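Local coordinates for protein pyruvate kinase (Pyrobaculum aerophilum, PDB 3QTG) that catalyses the transfer of a phosphoryl group from phosphoenolpyruvate to ADP, yielding pyruvate and ATP in the last step of glycolysis, and works as a homotetramer, at residues 196-201 against 408-413; 213-218 against 246-251; 297-302 against 335-340; 14-19 against 345-350. All coordinates share one frame; numbering follows the deposited sequence.

Interaction 1 of 4, residues 196-201 against 408-413; sequences NIDYVA and VARSLS
With CG of Y199 placed opposite its own carbonyl carbon (chi1 -70°) and that of D198 placed likewise (chi1 -52°), the phenol reaches S411 and the carboxylate comes up beside R410. The Y199 hydroxyl donates to the backbone O of S411, OH to O 2.6 Å. The carbonyl is met off its axis, at a C=O...donor angle of 133°, while S411 O lies at the ring edge, near the ring plane. R388 adds a weak hydrogen bond to the same hydroxyl.

The D198 carboxylate rests on the aliphatic part of R410, OD1 3.6 Å from CB. Its charge is joined to the guanidinium through water 1, which donates to D198 OD1 at 2.6 Å and accepts from R410 NH1 at 3.1 Å, lying in the guanidinium plane. Direct ion pairs go to other mates: D198 OD2 to R65, with V77 N also donating to it, and R410 NE to E68. A second water donates to D198 O at 2.8 Å and hydrogen-bonds S411 OG at 3.0 Å.

A phenylalanine in place of Y199 would probably leave the S411 carbonyl without its tyrosine donor and remove a weak partner of R388. The phenol also meets the Y249 ring with planes about perpendicular. The contact joins the start of the fourth strand of the (beta/alpha)8 barrel to helix 406-412, a junction between the barrel and the C-terminal alpha/beta domain, consistent with the pyruvate kinase architecture.

Interaction 2 of 4, residues 213-218 against 246-251; sequences SVRSLL and CSDYVV
R215 on helix 208-220 of the (beta/alpha)8 barrel reaches the O of C246 and the carboxylate of D248, just ahead of the sixth barrel strand, 249-253. Its chain is extended from CG to NE, and chi4 of 94° then turns the guanidinium so that its edge meets them.

Two nitrogens grip a single backbone oxygen: NH1 lies 2.9 Å and NH2 2.7 Å from C246 O. The NH1 donor approaches nearly in line with the carbonyl, at 161°, whereas NH2 arrives more obliquely; C246 O thus accepts two bonds from one side chain. NH2 also forms a salt bridge with D248 OD1 at 2.7 Å, which probably offsets the arginine charge. NH1 has a further, long and weak ion pair with D212 on its own helix.

D248 divides its oxygens between two partners, OD1 serving R215 and OD2 accepting from V227 N on the neighbouring strand 226-231. The aspartate is thereby fixed at both oxygens. S247, between C246 and D248 in sequence, points its CB away from R215, and its OG hydrogen-bonds L243 O. At D248, the R215 NH2 group meets OD1 from above the carboxylate, 57° out of its plane.

Interaction 3 of 4, residues 297-302 against 335-340; sequences SPIPTR and VSWLSR
A CH-pi contact between P300 and W337 fastens a surface loop to the outer helical layer of the barrel. The loop, 297-302, follows the seventh strand, 284-287, and runs into helix 302-313; W337 stands on helix 331-343. P300 CD sits 3.5 Å from the centroid of the five-membered ring of W337, only 9° off the ring normal. I299 adds both branches: CD1 is 3.8 Å from W337 NE1, and CG2, opposite its backbone N, lies 3.9 Å from W337 CZ2.

The indole is covered on its other face too, where R340 CZ lies 3.9 Å above the ring plane and the guanidinium turns a face to it. W337 is therefore sandwiched between proline and arginine. In this (beta/alpha)8 barrel the contact lies beside helix 302-313, whose I305 touches both P300 and W337, and L263 of a second subunit packs on I299 and W337.

Were W337 an alanine, P300 and I299 would probably be left over a gap and the R340 guanidinium freer to turn. Within the loop, S297 OG donates to I299 O at 2.9 Å, in the carbonyl plane on a lone pair. T301 is the N-cap of helix 302-313, its OG1 accepting from E304 N.

Interaction 4 of 4, residues 14-19 against 345-350; sequences RNLTKR and VEYQIP
Y347 pushes the end of its phenol ring between L16 and T17, CE2 lying 3.9 Å from L16 CD1. The L16 methyl approaches the ring at a slant, while L16 CB comes 3.9 Å from the Y347 hydroxyl. On the T17 side, OG1 is held at the ring edge, near its plane, and a hydrogen bond joins the two hydroxyls, T17 OG1 to Y347 OH 2.6 Å. A chi1 of -48° sets T17 OG1 beside its backbone N, facing the phenol.

Water 3, also in the ring plane, reinforces the hydroxyl end. It hydrogen-bonds Y347 OH at 2.8 Å, accepts from L16 N at 2.7 Å and takes a weak bond from N15 ND2, so the phenol is tied to the backbone of 14-19 as well as to a side chain.

The segment 14-19 leads into the first strand of the (beta/alpha)8 barrel, 18-22, while 345-350 belongs to the linker running from the last barrel helix, 331-343, to helix 358-373. Y347 thus pins the chain leaving the barrel to the chain entering it.

Over one face of the phenol lies V345 CG1, 3.6 Å above the plane and displaced toward the rim. W416 meets the ring edge-to-face and packs on L16 too. V345 and T17 both touch A312 on helix 302-313. Next to Y347, E346 sends OE2 into a salt bridge with R271 of a second subunit.

From the N terminus, 14-19 opens interaction 4 and 196-201 opens interaction 1. Interaction 2 opens at 213-218 and closes a short loop at 246-251, joining a barrel helix to the approach to strand six. Interaction 3 follows in series, opening at 297-302 and closing at 335-340 on the last barrel helix. Both nest inside the long loops of interactions 1 and 4. Interaction 4 closes at 345-350 and interaction 1 at 408-413, so these two cross, with interaction 1 tying the barrel to the alpha/beta domain. Neighbouring contacts touch: V200 packs on L218, K18 NZ probably hydrogen-bonds S413 O, and R19 NH1 probably bonds S339 OG. Interactions 3 and 4 also reach the second subunit.

Interaction 1 of 4, residues 196-201 against 408-413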
loop_
_atom_site.group_PDB
_atom_site.type_symbol
_atom_site.label_atom_id
_atom_site.label_comp_id
_atom_site.label_asym_id
_atom_site.label_seq_id
_atom_site.Cartn_x
_atom_site.Cartn_y
_atom_site.Cartn_z
ATOM N N ASN A 196 42.209 -21.597 -7.863
ATOM C CA ASN A 196 42.344 -20.164 -7.694
ATOM C C ASN A 196 41.403 -19.341 -8.572
ATOM O O ASN A 196 41.509 -18.120 -8.614
ATOM C CB ASN A 196 43.795 -19.755 -7.930
ATOM C CG ASN A 196 44.577 -19.667 -6.649
ATOM O OD1 ASN A 196 44.200 -18.936 -5.733
ATOM N ND2 ASN A 196 45.680 -20.410 -6.573
ATOM N N ILE A 197 40.478 -20.012 -9.251
ATOM C CA ILE A 197 39.549 -19.336 -10.157
ATOM C C ILE A 197 38.097 -19.354 -9.634
ATOM O O ILE A 197 37.481 -20.418 -9.472
ATOM C CB ILE A 197 39.610 -19.908 -11.578
ATOM C CG1 ILE A 197 41.038 -19.804 -12.136
ATOM C CG2 ILE A 197 38.657 -19.163 -12.480
ATOM C CD1 ILE A 197 41.174 -20.388 -13.487
ATOM N N ASP A 198 37.562 -18.160 -9.403
ATOM C CA ASP A 198 36.314 -17.996 -8.669
ATOM C C ASP A 198 35.105 -17.892 -9.598
ATOM O O ASP A 198 34.027 -18.360 -9.263
ATOM C CB ASP A 198 36.437 -16.781 -7.739
ATOM C CG ASP A 198 37.702 -16.858 -6.840
ATOM O OD1 ASP A 198 37.875 -17.887 -6.136
ATOM O OD2 ASP A 198 38.520 -15.903 -6.842
ATOM N N TYR A 199 35.299 -17.306 -10.772
ATOM C CA TYR A 199 34.220 -17.136 -11.749
ATOM C C TYR A 199 34.730 -17.425 -13.139
ATOM O O TYR A 199 35.852 -17.058 -13.475
ATOM C CB TYR A 199 33.705 -15.694 -11.735
ATOM C CG TYR A 199 32.934 -15.317 -10.490
ATOM C CD1 TYR A 199 31.533 -15.324 -10.486
ATOM C CD2 TYR A 199 33.602 -14.946 -9.315
ATOM C CE1 TYR A 199 30.823 -14.978 -9.337
ATOM C CE2 TYR A 199 32.906 -14.606 -8.176
ATOM C CZ TYR A 199 31.517 -14.627 -8.192
ATOM O OH TYR A 199 30.824 -14.268 -7.062
ATOM N N VAL A 200 33.887 -18.067 -13.938
ATOM C CA VAL A 200 34.138 -18.298 -15.356
ATOM C C VAL A 200 33.026 -17.605 -16.128
ATOM O O VAL A 200 31.850 -17.931 -15.954
ATOM C CB VAL A 200 34.103 -19.821 -15.701
ATOM C CG1 VAL A 200 33.972 -20.058 -17.212
ATOM C CG2 VAL A 200 35.313 -20.527 -15.142
ATOM N N ALA A 201 33.394 -16.657 -16.977
ATOM C CA ALA A 201 32.401 -15.907 -17.720
ATOM C C ALA A 201 32.221 -16.470 -19.148
ATOM O O ALA A 201 33.189 -16.620 -19.886
ATOM C CB ALA A 201 32.747 -14.418 -17.716
ATOM N N VAL A 408 35.065 -19.386 -0.475
ATOM C CA VAL A 408 33.780 -18.693 -0.292
ATOM C C VAL A 408 33.988 -17.177 -0.115
ATOM O O VAL A 408 33.309 -16.366 -0.758
ATOM C CB VAL A 408 32.938 -19.301 0.893
ATOM C CG1 VAL A 408 31.670 -18.491 1.119
ATOM C CG2 VAL A 408 32.561 -20.765 0.613
ATOM N N ALA A 409 34.953 -16.785 0.716
ATOM C CA ALA A 409 35.247 -15.359 0.889
ATOM C C ALA A 409 35.528 -14.657 -0.444
ATOM O O ALA A 409 35.049 -13.553 -0.679
ATOM C CB ALA A 409 36.409 -15.147 1.870
ATOM N N ARG A 410 36.315 -15.309 -1.299
ATOM C CA ARG A 410 36.658 -14.773 -2.607
ATOM C C ARG A 410 35.445 -14.634 -3.525
ATOM O O ARG A 410 35.342 -13.687 -4.280
ATOM C CB ARG A 410 37.699 -15.672 -3.263
ATOM C CG ARG A 410 39.089 -15.551 -2.650
ATOM C CD ARG A 410 39.939 -16.754 -3.041
ATOM N NE ARG A 410 41.253 -16.712 -2.423
ATOM C CZ ARG A 410 42.144 -17.711 -2.459
ATOM N NH1 ARG A 410 41.876 -18.857 -3.093
ATOM N NH2 ARG A 410 43.310 -17.567 -1.847
ATOM N N SER A 411 34.551 -15.613 -3.483
ATOM C CA SER A 411 33.359 -15.608 -4.304
ATOM C C SER A 411 32.481 -14.389 -3.958
ATOM O O SER A 411 31.979 -13.698 -4.849
ATOM C CB SER A 411 32.599 -16.911 -4.050
ATOM O OG SER A 411 31.705 -17.210 -5.095
ATOM N N LEU A 412 32.352 -14.107 -2.662
ATOM C CA LEU A 412 31.414 -13.098 -2.144
ATOM C C LEU A 412 31.941 -11.667 -2.294
ATOM O O LEU A 412 31.204 -10.696 -2.152
ATOM C CB LEU A 412 31.096 -13.397 -0.671
ATOM C CG LEU A 412 30.508 -14.771 -0.392
ATOM C CD1 LEU A 412 30.266 -14.920 1.102
ATOM C CD2 LEU A 412 29.212 -14.999 -1.200
ATOM N N SER A 413 33.219 -11.567 -2.625
ATOM C CA SER A 413 33.891 -10.292 -2.821
ATOM C C SER A 413 33.238 -9.366 -3.862
ATOM O O SER A 413 33.347 -8.141 -3.767
ATOM C CB SER A 413 35.328 -10.575 -3.226
ATOM O OG SER A 413 36.099 -9.412 -3.000
HETATM O O HOH W 1 39.677 -19.493 -5.222
HETATM O O HOH W 2 33.451 -19.173 -6.640
#

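Interaction 2 of 4, residues 213-218 against 246-251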
loop_
_atom_site.group_PDB
_atom_site.type_symbol
_atom_site.label_atom_id
_atom_site.label_comp_id
_atom_site.label_asym_id
_atom_site.label_seq_id
_atom_site.Cartn_x
_atom_site.Cartn_y
_atom_site.Cartn_z
ATOM N N SER A 213 26.395 -26.957 -20.569
ATOM C CA SER A 213 27.546 -27.592 -21.219
ATOM C C SER A 213 28.845 -27.090 -20.642
ATOM O O SER A 213 29.778 -27.856 -20.451
ATOM C CB SER A 213 27.530 -27.326 -22.716
ATOM O OG SER A 213 26.402 -27.959 -23.287
ATOM N N VAL A 214 28.908 -25.790 -20.368
ATOM C CA VAL A 214 30.087 -25.230 -19.721
ATOM C C VAL A 214 30.139 -25.726 -18.266
ATOM O O VAL A 214 31.211 -26.033 -17.752
ATOM C CB VAL A 214 30.142 -23.685 -19.844
ATOM C CG1 VAL A 214 31.312 -23.100 -19.049
ATOM C CG2 VAL A 214 30.268 -23.292 -21.312
ATOM N N ARG A 215 28.976 -25.847 -17.627
ATOM C CA ARG A 215 28.930 -26.346 -16.254
ATOM C C ARG A 215 29.477 -27.768 -16.127
ATOM O O ARG A 215 30.282 -28.039 -15.231
ATOM C CB ARG A 215 27.531 -26.229 -15.647
ATOM C CG ARG A 215 27.270 -24.892 -14.990
ATOM C CD ARG A 215 26.270 -25.007 -13.831
ATOM N NE ARG A 215 25.873 -23.683 -13.329
ATOM C CZ ARG A 215 24.790 -23.040 -13.748
ATOM N NH1 ARG A 215 23.995 -23.606 -14.655
ATOM N NH2 ARG A 215 24.491 -21.844 -13.262
ATOM N N SER A 216 29.066 -28.651 -17.041
ATOM C CA SER A 216 29.540 -30.051 -17.078
ATOM C C SER A 216 31.023 -30.138 -17.389
ATOM O O SER A 216 31.734 -30.927 -16.781
ATOM C CB SER A 216 28.787 -30.880 -18.123
ATOM O OG SER A 216 27.415 -30.570 -18.146
ATOM N N LEU A 217 31.482 -29.345 -18.354
ATOM C CA LEU A 217 32.904 -29.259 -18.644
ATOM C C LEU A 217 33.734 -28.798 -17.433
ATOM O O LEU A 217 34.785 -29.388 -17.149
ATOM C CB LEU A 217 33.167 -28.359 -19.856
ATOM C CG LEU A 217 34.658 -28.176 -20.174
ATOM C CD1 LEU A 217 35.294 -29.506 -20.615
ATOM C CD2 LEU A 217 34.884 -27.064 -21.210
ATOM N N LEU A 218 33.270 -27.752 -16.738
ATOM C CA LEU A 218 33.980 -27.206 -15.574
ATOM C C LEU A 218 34.059 -28.232 -14.455
ATOM O O LEU A 218 35.094 -28.368 -13.800
ATOM C CB LEU A 218 33.329 -25.907 -15.070
ATOM C CG LEU A 218 33.456 -24.650 -15.954
ATOM C CD1 LEU A 218 32.542 -23.505 -15.483
ATOM C CD2 LEU A 218 34.907 -24.181 -16.048
ATOM N N CYS A 246 19.165 -19.705 -15.203
ATOM C CA CYS A 246 20.160 -20.762 -15.182
ATOM C C CYS A 246 21.600 -20.292 -14.931
ATOM O O CYS A 246 22.519 -21.116 -14.953
ATOM C CB CYS A 246 20.071 -21.624 -16.435
ATOM S SG CYS A 246 20.838 -20.879 -17.825
ATOM N N SER A 247 21.775 -18.992 -14.652
ATOM C CA SER A 247 23.091 -18.378 -14.387
ATOM C C SER A 247 23.467 -18.395 -12.895
ATOM O O SER A 247 22.605 -18.574 -12.045
ATOM C CB SER A 247 23.071 -16.914 -14.835
ATOM O OG SER A 247 22.666 -16.794 -16.185
ATOM N N ASP A 248 24.749 -18.209 -12.578
ATOM C CA ASP A 248 25.133 -17.920 -11.201
ATOM C C ASP A 248 25.304 -16.409 -11.040
ATOM O O ASP A 248 25.224 -15.896 -9.943
ATOM C CB ASP A 248 26.423 -18.651 -10.798
ATOM C CG ASP A 248 26.303 -20.169 -10.942
ATOM O OD1 ASP A 248 25.173 -20.697 -10.863
ATOM O OD2 ASP A 248 27.332 -20.835 -11.151
ATOM N N TYR A 249 25.541 -15.721 -12.156
ATOM C CA TYR A 249 25.875 -14.302 -12.182
ATOM C C TYR A 249 25.565 -13.836 -13.603
ATOM O O TYR A 249 25.841 -14.560 -14.560
ATOM C CB TYR A 249 27.360 -14.123 -11.888
ATOM C CG TYR A 249 27.744 -12.812 -11.236
ATOM C CD1 TYR A 249 28.207 -12.788 -9.911
ATOM C CD2 TYR A 249 27.661 -11.594 -11.927
ATOM C CE1 TYR A 249 28.557 -11.591 -9.281
ATOM C CE2 TYR A 249 28.026 -10.379 -11.294
ATOM C CZ TYR A 249 28.467 -10.400 -9.979
ATOM O OH TYR A 249 28.839 -9.241 -9.345
ATOM N N VAL A 250 24.973 -12.652 -13.736
ATOM C CA VAL A 250 24.605 -12.109 -15.035
ATOM C C VAL A 250 25.481 -10.898 -15.301
ATOM O O VAL A 250 25.821 -10.169 -14.368
ATOM C CB VAL A 250 23.082 -11.728 -15.127
ATOM C CG1 VAL A 250 22.732 -11.165 -16.525
ATOM C CG2 VAL A 250 22.183 -12.943 -14.795
ATOM N N VAL A 251 25.875 -10.719 -16.566
ATOM C CA VAL A 251 26.741 -9.615 -17.010
ATOM C C VAL A 251 26.141 -8.915 -18.239
ATOM O O VAL A 251 25.873 -9.566 -19.254
ATOM C CB VAL A 251 28.165 -10.127 -17.338
ATOM C CG1 VAL A 251 29.144 -8.965 -17.556
ATOM C CG2 VAL A 251 28.683 -11.027 -16.223
#

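Interaction 3 of 4, residues 297-302 against 335-340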
loop_
_atom_site.group_PDB
_atom_site.type_symbol
_atom_site.label_atom_id
_atom_site.label_comp_id
_atom_site.label_asym_id
_atom_site.label_seq_id
_atom_site.Cartn_x
_atom_site.Cartn_y
_atom_site.Cartn_z
ATOM N N SER A 297 43.082 9.595 -21.062
ATOM C CA SER A 297 42.989 10.750 -20.171
ATOM C C SER A 297 42.963 10.270 -18.734
ATOM O O SER A 297 42.388 9.220 -18.463
ATOM C CB SER A 297 41.727 11.552 -20.484
ATOM O OG SER A 297 41.576 12.618 -19.560
ATOM N N PRO A 298 43.614 11.006 -17.810
ATOM C CA PRO A 298 43.583 10.598 -16.409
ATOM C C PRO A 298 42.303 11.053 -15.674
ATOM O O PRO A 298 42.140 10.771 -14.480
ATOM C CB PRO A 298 44.820 11.298 -15.825
ATOM C CG PRO A 298 44.961 12.551 -16.651
ATOM C CD PRO A 298 44.421 12.230 -18.017
ATOM N N ILE A 299 41.433 11.777 -16.382
ATOM C CA ILE A 299 40.138 12.223 -15.852
ATOM C C ILE A 299 39.028 11.779 -16.820
ATOM O O ILE A 299 39.199 11.876 -18.036
ATOM C CB ILE A 299 40.067 13.764 -15.684
ATOM C CG1 ILE A 299 41.352 14.347 -15.062
ATOM C CG2 ILE A 299 38.827 14.177 -14.891
ATOM C CD1 ILE A 299 41.648 13.904 -13.636
ATOM N N PRO A 300 37.890 11.285 -16.291
ATOM C CA PRO A 300 36.827 10.957 -17.234
ATOM C C PRO A 300 36.018 12.208 -17.629
ATOM O O PRO A 300 36.149 13.273 -17.004
ATOM C CB PRO A 300 35.964 9.972 -16.429
ATOM C CG PRO A 300 36.087 10.467 -15.030
ATOM C CD PRO A 300 37.497 10.984 -14.899
ATOM N N THR A 301 35.212 12.075 -18.676
ATOM C CA THR A 301 34.261 13.117 -19.053
ATOM C C THR A 301 33.100 13.132 -18.044
ATOM O O THR A 301 32.842 12.132 -17.367
ATOM C CB THR A 301 33.698 12.884 -20.455
ATOM O OG1 THR A 301 32.685 11.870 -20.394
ATOM C CG2 THR A 301 34.823 12.472 -21.485
ATOM N N ARG A 302 32.424 14.277 -17.948
ATOM C CA ARG A 302 31.204 14.434 -17.145
ATOM C C ARG A 302 30.094 13.417 -17.456
ATOM O O ARG A 302 29.428 12.921 -16.548
ATOM C CB ARG A 302 30.677 15.853 -17.287
ATOM C CG ARG A 302 31.534 16.854 -16.496
ATOM C CD ARG A 302 31.134 18.293 -16.734
ATOM N NE ARG A 302 32.098 19.216 -16.126
ATOM C CZ ARG A 302 33.187 19.688 -16.742
ATOM N NH1 ARG A 302 33.452 19.343 -17.996
ATOM N NH2 ARG A 302 34.009 20.514 -16.105
ATOM N N VAL A 335 40.618 3.043 -11.951
ATOM C CA VAL A 335 40.033 2.420 -10.751
ATOM C C VAL A 335 39.802 3.408 -9.614
ATOM O O VAL A 335 38.875 3.242 -8.799
ATOM C CB VAL A 335 40.820 1.175 -10.242
ATOM C CG1 VAL A 335 40.825 0.070 -11.303
ATOM C CG2 VAL A 335 42.238 1.525 -9.783
ATOM N N SER A 336 40.641 4.440 -9.568
ATOM C CA SER A 336 40.539 5.466 -8.549
ATOM C C SER A 336 39.270 6.285 -8.776
ATOM O O SER A 336 38.504 6.496 -7.845
ATOM C CB SER A 336 41.795 6.339 -8.552
ATOM O OG SER A 336 41.741 7.309 -7.524
ATOM N N TRP A 337 39.028 6.700 -10.018
ATOM C CA TRP A 337 37.793 7.402 -10.382
ATOM C C TRP A 337 36.517 6.558 -10.255
ATOM O O TRP A 337 35.482 7.074 -9.834
ATOM C CB TRP A 337 37.904 8.002 -11.776
ATOM C CG TRP A 337 38.434 9.389 -11.738
ATOM C CD1 TRP A 337 39.718 9.794 -12.006
ATOM C CD2 TRP A 337 37.708 10.570 -11.389
ATOM N NE1 TRP A 337 39.825 11.147 -11.855
ATOM C CE2 TRP A 337 38.611 11.654 -11.475
ATOM C CE3 TRP A 337 36.377 10.820 -11.023
ATOM C CZ2 TRP A 337 38.228 12.976 -11.208
ATOM C CZ3 TRP A 337 35.996 12.137 -10.748
ATOM C CH2 TRP A 337 36.921 13.197 -10.843
ATOM N N LEU A 338 36.599 5.269 -10.603
ATOM C CA LEU A 338 35.484 4.334 -10.372
ATOM C C LEU A 338 35.007 4.335 -8.907
ATOM O O LEU A 338 33.821 4.540 -8.612
ATOM C CB LEU A 338 35.861 2.908 -10.789
ATOM C CG LEU A 338 34.680 1.937 -10.682
ATOM C CD1 LEU A 338 33.427 2.461 -11.458
ATOM C CD2 LEU A 338 35.062 0.526 -11.137
ATOM N N SER A 339 35.962 4.120 -8.011
ATOM C CA SER A 339 35.731 4.005 -6.576
ATOM C C SER A 339 35.227 5.310 -5.961
ATOM O O SER A 339 34.335 5.304 -5.106
ATOM C CB SER A 339 37.042 3.569 -5.911
ATOM O OG SER A 339 36.818 3.079 -4.619
ATOM N N ARG A 340 35.813 6.418 -6.406
ATOM C CA ARG A 340 35.422 7.756 -5.985
ATOM C C ARG A 340 33.959 8.067 -6.361
ATOM O O ARG A 340 33.196 8.534 -5.522
ATOM C CB ARG A 340 36.364 8.771 -6.627
ATOM C CG ARG A 340 36.224 10.185 -6.116
ATOM C CD ARG A 340 37.100 11.141 -6.935
ATOM N NE ARG A 340 38.372 10.533 -7.355
ATOM C CZ ARG A 340 39.467 11.223 -7.676
ATOM N NH1 ARG A 340 39.449 12.556 -7.620
ATOM N NH2 ARG A 340 40.583 10.585 -8.046
#

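Interaction 4 of 4, residues 14-19 against 345-350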
loop_
_atom_site.group_PDB
_atom_site.type_symbol
_atom_site.label_atom_id
_atom_site.label_comp_id
_atom_site.label_asym_id
_atom_site.label_seq_id
_atom_site.Cartn_x
_atom_site.Cartn_y
_atom_site.Cartn_z
ATOM N N ARG A 14 32.818 2.644 2.699
ATOM C CA ARG A 14 32.892 1.301 2.107
ATOM C C ARG A 14 31.807 1.098 1.052
ATOM O O ARG A 14 30.639 1.403 1.279
ATOM C CB ARG A 14 32.818 0.206 3.179
ATOM C CG ARG A 14 33.121 -1.210 2.659
ATOM C CD ARG A 14 34.478 -1.286 1.945
ATOM N NE ARG A 14 35.606 -1.251 2.884
ATOM C CZ ARG A 14 36.425 -2.277 3.123
ATOM N NH1 ARG A 14 36.262 -3.436 2.485
ATOM N NH2 ARG A 14 37.412 -2.141 4.008
ATOM N N ASN A 15 32.214 0.581 -0.102
ATOM C CA ASN A 15 31.309 0.466 -1.234
ATOM C C ASN A 15 30.349 -0.721 -1.154
ATOM O O ASN A 15 30.683 -1.805 -0.658
ATOM C CB ASN A 15 32.061 0.536 -2.586
ATOM C CG ASN A 15 32.413 1.975 -2.994
ATOM O OD1 ASN A 15 33.476 2.234 -3.571
ATOM N ND2 ASN A 15 31.522 2.916 -2.687
ATOM N N LEU A 16 29.133 -0.474 -1.625
ATOM C CA LEU A 16 28.125 -1.508 -1.736
ATOM C C LEU A 16 28.234 -2.084 -3.125
ATOM O O LEU A 16 28.223 -3.296 -3.284
ATOM C CB LEU A 16 26.747 -0.934 -1.446
ATOM C CG LEU A 16 26.564 -0.221 -0.089
ATOM C CD1 LEU A 16 25.106 0.171 0.089
ATOM C CD2 LEU A 16 27.012 -1.106 1.070
ATOM N N THR A 17 28.387 -1.203 -4.119
ATOM C CA THR A 17 28.718 -1.606 -5.488
ATOM C C THR A 17 30.171 -2.070 -5.534
ATOM O O THR A 17 31.069 -1.374 -5.081
ATOM C CB THR A 17 28.538 -0.461 -6.482
ATOM O OG1 THR A 17 27.264 0.154 -6.264
ATOM C CG2 THR A 17 28.613 -0.986 -7.912
ATOM N N LYS A 18 30.379 -3.261 -6.078
ATOM C CA LYS A 18 31.709 -3.839 -6.166
ATOM C C LYS A 18 32.438 -3.453 -7.460
ATOM O O LYS A 18 31.823 -3.191 -8.490
ATOM C CB LYS A 18 31.646 -5.365 -5.965
ATOM C CG LYS A 18 30.995 -5.782 -4.631
ATOM C CD LYS A 18 31.670 -5.087 -3.449
ATOM C CE LYS A 18 31.111 -5.541 -2.133
ATOM N NZ LYS A 18 31.249 -7.012 -2.043
ATOM N N ARG A 19 33.763 -3.418 -7.375
ATOM C CA ARG A 19 34.617 -2.831 -8.405
ATOM C C ARG A 19 35.501 -3.935 -8.966
ATOM O O ARG A 19 36.284 -4.552 -8.234
ATOM C CB ARG A 19 35.480 -1.715 -7.789
ATOM C CG ARG A 19 34.698 -0.606 -7.042
ATOM C CD ARG A 19 35.510 0.035 -5.888
ATOM N NE ARG A 19 35.910 -0.972 -4.901
ATOM C CZ ARG A 19 36.642 -0.752 -3.812
ATOM N NH1 ARG A 19 37.101 0.460 -3.518
ATOM N NH2 ARG A 19 36.914 -1.764 -3.004
ATOM N N VAL A 345 27.356 7.614 -4.720
ATOM C CA VAL A 345 26.078 7.072 -5.203
ATOM C C VAL A 345 24.959 7.085 -4.142
ATOM O O VAL A 345 25.167 6.704 -3.004
ATOM C CB VAL A 345 26.238 5.661 -5.857
ATOM C CG1 VAL A 345 24.894 5.073 -6.239
ATOM C CG2 VAL A 345 27.106 5.755 -7.107
ATOM N N GLU A 346 23.777 7.559 -4.519
ATOM C CA GLU A 346 22.597 7.250 -3.726
ATOM C C GLU A 346 21.729 6.332 -4.564
ATOM O O GLU A 346 21.526 6.557 -5.756
ATOM C CB GLU A 346 21.866 8.504 -3.218
ATOM C CG GLU A 346 21.028 9.250 -4.238
ATOM C CD GLU A 346 20.244 10.432 -3.635
ATOM O OE1 GLU A 346 20.812 11.165 -2.781
ATOM O OE2 GLU A 346 19.055 10.624 -4.016
ATOM N N TYR A 347 21.266 5.269 -3.935
ATOM C CA TYR A 347 20.677 4.154 -4.645
ATOM C C TYR A 347 19.190 4.345 -4.756
ATOM O O TYR A 347 18.531 4.727 -3.792
ATOM C CB TYR A 347 21.003 2.843 -3.930
ATOM C CG TYR A 347 22.479 2.513 -4.001
ATOM C CD1 TYR A 347 23.020 1.928 -5.145
ATOM C CD2 TYR A 347 23.337 2.814 -2.946
ATOM C CE1 TYR A 347 24.374 1.653 -5.237
ATOM C CE2 TYR A 347 24.717 2.530 -3.031
ATOM C CZ TYR A 347 25.213 1.942 -4.174
ATOM O OH TYR A 347 26.552 1.648 -4.298
ATOM N N GLN A 348 18.659 4.083 -5.935
ATOM C CA GLN A 348 17.229 4.198 -6.110
ATOM C C GLN A 348 16.567 2.859 -5.908
ATOM O O GLN A 348 16.863 1.913 -6.630
ATOM C CB GLN A 348 16.882 4.815 -7.454
ATOM C CG GLN A 348 16.636 6.311 -7.328
ATOM C CD GLN A 348 16.658 7.033 -8.667
ATOM O OE1 GLN A 348 15.832 7.922 -8.915
ATOM N NE2 GLN A 348 17.611 6.663 -9.539
ATOM N N ILE A 349 15.672 2.806 -4.912
ATOM C CA ILE A 349 14.935 1.592 -4.530
ATOM C C ILE A 349 14.912 0.524 -5.645
ATOM O O ILE A 349 14.207 0.655 -6.642
ATOM C CB ILE A 349 13.504 1.916 -4.001
ATOM C CG1 ILE A 349 13.585 2.847 -2.777
ATOM C CG2 ILE A 349 12.730 0.611 -3.674
ATOM C CD1 ILE A 349 12.242 3.376 -2.285
ATOM N N PRO A 350 15.705 -0.534 -5.469
ATOM C CA PRO A 350 15.836 -1.545 -6.518
ATOM C C PRO A 350 14.621 -2.471 -6.616
ATOM O O PRO A 350 13.859 -2.616 -5.641
ATOM C CB PRO A 350 17.081 -2.333 -6.097
ATOM C CG PRO A 350 17.145 -2.175 -4.642
ATOM C CD PRO A 350 16.514 -0.852 -4.281
HETATM O O HOH W 3 28.975 1.894 -2.998
#